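Local coordinates for conjugal transfer protein (Escherichia coli, PDB 5I97) that probably serves as a VirB8-like inner-membrane component of the type IV secretion machinery that carries out conjugal DNA transfer, this chain being its soluble NTF2-like domain, at residues Gly131-Ser136 with Arg152-Arg157. Sequence-based numbering, arbitrary orientation.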
loop_
_atom_site.group_PDB
_atom_site.type_symbol
_atom_site.label_atom_id
_atom_site.label_comp_id
_atom_site.label_asym_id
_atom_site.label_seq_id
_atom_site.Cartn_x
_atom_site.Cartn_y
_atom_site.Cartn_z
ATOM N N GLY A 131 -4.284 -29.044 0.273
ATOM C CA GLY A 131 -4.287 -30.115 -0.705
ATOM C C GLY A 131 -4.660 -29.506 -2.041
ATOM O O GLY A 131 -5.517 -28.634 -2.095
ATOM N N TYR A 132 -3.986 -29.908 -3.111
ATOM C CA TYR A 132 -4.280 -29.345 -4.417
ATOM C C TYR A 132 -4.109 -30.347 -5.562
ATOM O O TYR A 132 -3.570 -31.438 -5.389
ATOM C CB TYR A 132 -3.410 -28.118 -4.671
ATOM C CG TYR A 132 -1.951 -28.424 -4.859
ATOM C CD1 TYR A 132 -1.117 -28.592 -3.773
ATOM C CD2 TYR A 132 -1.405 -28.552 -6.130
ATOM C CE1 TYR A 132 0.217 -28.879 -3.942
ATOM C CE2 TYR A 132 -0.083 -28.834 -6.308
ATOM C CZ TYR A 132 0.727 -28.998 -5.215
ATOM O OH TYR A 132 2.065 -29.277 -5.390
ATOM N N GLU A 133 -4.725 -30.006 -6.690
ATOM C CA GLU A 133 -4.704 -30.818 -7.901
ATOM C C GLU A 133 -5.129 -29.951 -9.082
ATOM O O GLU A 133 -5.692 -28.874 -8.886
ATOM C CB GLU A 133 -5.638 -32.020 -7.761
ATOM C CG GLU A 133 -7.095 -31.651 -7.537
ATOM C CD GLU A 133 -8.001 -32.864 -7.477
ATOM O OE1 GLU A 133 -7.510 -33.959 -7.130
ATOM O OE2 GLU A 133 -9.205 -32.724 -7.778
ATOM N N TYR A 134 -4.879 -30.412 -10.304
ATOM C CA TYR A 134 -5.375 -29.701 -11.469
ATOM C C TYR A 134 -6.416 -30.573 -12.156
ATOM O O TYR A 134 -6.217 -31.774 -12.312
ATOM C CB TYR A 134 -4.240 -29.326 -12.407
ATOM C CG TYR A 134 -3.202 -28.392 -11.813
ATOM C CD1 TYR A 134 -2.209 -28.870 -10.970
ATOM C CD2 TYR A 134 -3.177 -27.048 -12.148
ATOM C CE1 TYR A 134 -1.243 -28.030 -10.457
ATOM C CE2 TYR A 134 -2.214 -26.201 -11.638
ATOM C CZ TYR A 134 -1.243 -26.701 -10.798
ATOM O OH TYR A 134 -0.273 -25.870 -10.281
ATOM N N LYS A 135 -7.536 -29.972 -12.540
ATOM C CA LYS A 135 -8.596 -30.685 -13.238
ATOM C C LYS A 135 -9.059 -29.972 -14.487
ATOM O O LYS A 135 -9.413 -28.798 -14.446
ATOM C CB LYS A 135 -9.806 -30.884 -12.323
ATOM C CG LYS A 135 -9.601 -31.802 -11.143
ATOM C CD LYS A 135 -9.532 -33.254 -11.591
ATOM C CE LYS A 135 -9.457 -34.209 -10.409
ATOM N NZ LYS A 135 -9.276 -35.627 -10.837
ATOM N N SER A 136 -9.028 -30.675 -15.607
ATOM C CA SER A 136 -9.741 -30.205 -16.780
ATOM C C SER A 136 -11.238 -30.389 -16.553
ATOM O O SER A 136 -11.723 -31.522 -16.429
ATOM C CB SER A 136 -9.299 -30.964 -18.026
ATOM O OG SER A 136 -9.714 -32.316 -17.951
ATOM N N ARG A 152 -7.148 -26.397 -8.434
ATOM C CA ARG A 152 -8.108 -26.363 -7.355
ATOM C C ARG A 152 -7.526 -26.918 -6.067
ATOM O O ARG A 152 -6.709 -27.841 -6.073
ATOM C CB ARG A 152 -9.406 -27.085 -7.729
ATOM C CG ARG A 152 -9.406 -28.590 -7.644
ATOM C CD ARG A 152 -10.766 -29.096 -8.127
ATOM N NE ARG A 152 -10.930 -30.541 -8.012
ATOM C CZ ARG A 152 -12.058 -31.182 -8.305
ATOM N NH1 ARG A 152 -13.125 -30.502 -8.708
ATOM N NH2 ARG A 152 -12.126 -32.500 -8.176
ATOM N N VAL A 153 -7.950 -26.302 -4.968
ATOM C CA VAL A 153 -7.561 -26.698 -3.634
ATOM C C VAL A 153 -8.549 -27.738 -3.124
ATOM O O VAL A 153 -9.768 -27.532 -3.179
ATOM C CB VAL A 153 -7.537 -25.482 -2.686
ATOM C CG1 VAL A 153 -7.284 -25.905 -1.250
ATOM C CG2 VAL A 153 -6.514 -24.471 -3.153
ATOM N N THR A 154 -8.021 -28.850 -2.620
ATOM C CA THR A 154 -8.835 -29.995 -2.218
ATOM C C THR A 154 -9.004 -30.122 -0.710
ATOM O O THR A 154 -9.862 -30.860 -0.235
ATOM C CB THR A 154 -8.240 -31.311 -2.753
ATOM O OG1 THR A 154 -6.957 -31.532 -2.160
ATOM C CG2 THR A 154 -8.092 -31.243 -4.250
ATOM N N SER A 155 -8.126 -29.469 0.039
ATOM C CA SER A 155 -8.296 -29.360 1.477
ATOM C C SER A 155 -7.582 -28.103 1.942
ATOM O O SER A 155 -6.607 -27.682 1.333
ATOM C CB SER A 155 -7.789 -30.597 2.203
ATOM O OG SER A 155 -6.385 -30.619 2.252
ATOM N N TYR A 156 -8.086 -27.481 3.000
ATOM C CA TYR A 156 -7.544 -26.209 3.422
ATOM C C TYR A 156 -7.781 -25.977 4.898
ATOM O O TYR A 156 -8.914 -25.924 5.365
ATOM C CB TYR A 156 -8.165 -25.079 2.604
ATOM C CG TYR A 156 -7.516 -23.730 2.814
ATOM C CD1 TYR A 156 -6.352 -23.392 2.146
ATOM C CD2 TYR A 156 -8.080 -22.793 3.661
ATOM C CE1 TYR A 156 -5.763 -22.168 2.321
ATOM C CE2 TYR A 156 -7.500 -21.563 3.841
ATOM C CZ TYR A 156 -6.340 -21.258 3.169
ATOM O OH TYR A 156 -5.747 -20.041 3.336
ATOM N N ARG A 157 -6.701 -25.868 5.644
ATOM C CA ARG A 157 -6.817 -25.538 7.046
ATOM C C ARG A 157 -5.673 -24.631 7.453
ATOM O O ARG A 157 -4.519 -24.838 7.067
ATOM C CB ARG A 157 -6.905 -26.819 7.876
ATOM C CG ARG A 157 -5.637 -27.587 8.046
ATOM C CD ARG A 157 -5.841 -28.741 9.017
ATOM N NE ARG A 157 -4.694 -29.651 9.033
ATOM C CZ ARG A 157 -3.685 -29.589 9.896
ATOM N NH1 ARG A 157 -3.667 -28.655 10.842
ATOM N NH2 ARG A 157 -2.695 -30.472 9.813
#
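A classic beta bulge, with Thr154 and Ser155 together opposite Gly131, interrupts the pairing of the last two strands, 124-134 and 151-160, in the antiparallel sheet of this VirB8 domain. Gly131 O accepts from Thr154 N at 2.6 Å, and a weak bond from Ser155 N; Gly131 N in turn donates to Ser155 O at 2.9 Å. Beyond the bulge regular pairing resumes: Glu133 N to Arg152 O and Arg152 N to Glu133 O make a hydrogen-bonded pair, while Tyr132 and Val153 form a non-hydrogen-bonded pair whose side chains meet helix 27-42, where Tyr132 OH bonds Asp30. On the other face the side chains of Glu133 and Arg152 run side by side. With CG set between backbone N and carbonyl carbon (chi1 80°) and the chain extended to NE, Arg152 forms a side-on salt bridge in which NE (2.8 Å) and NH2 (3.0 Å) both donate to Glu133 OE2. Carboxylate and guanidinium are nearly coplanar, 8° apart; NE meets the anti lone pair of Glu133 OE2, and NH2 comes nearly along the C-O axis of the same oxygen. Replacing Arg152 with a leucine would probably leave the Glu133 carboxylate without its charged mate and free to turn. Thr154 CG2 packs against Glu133 CG at 3.5 Å, and Lys135 CG lies over one guanidinium face, offset toward the rim, 3.6 Å from Arg152 NE.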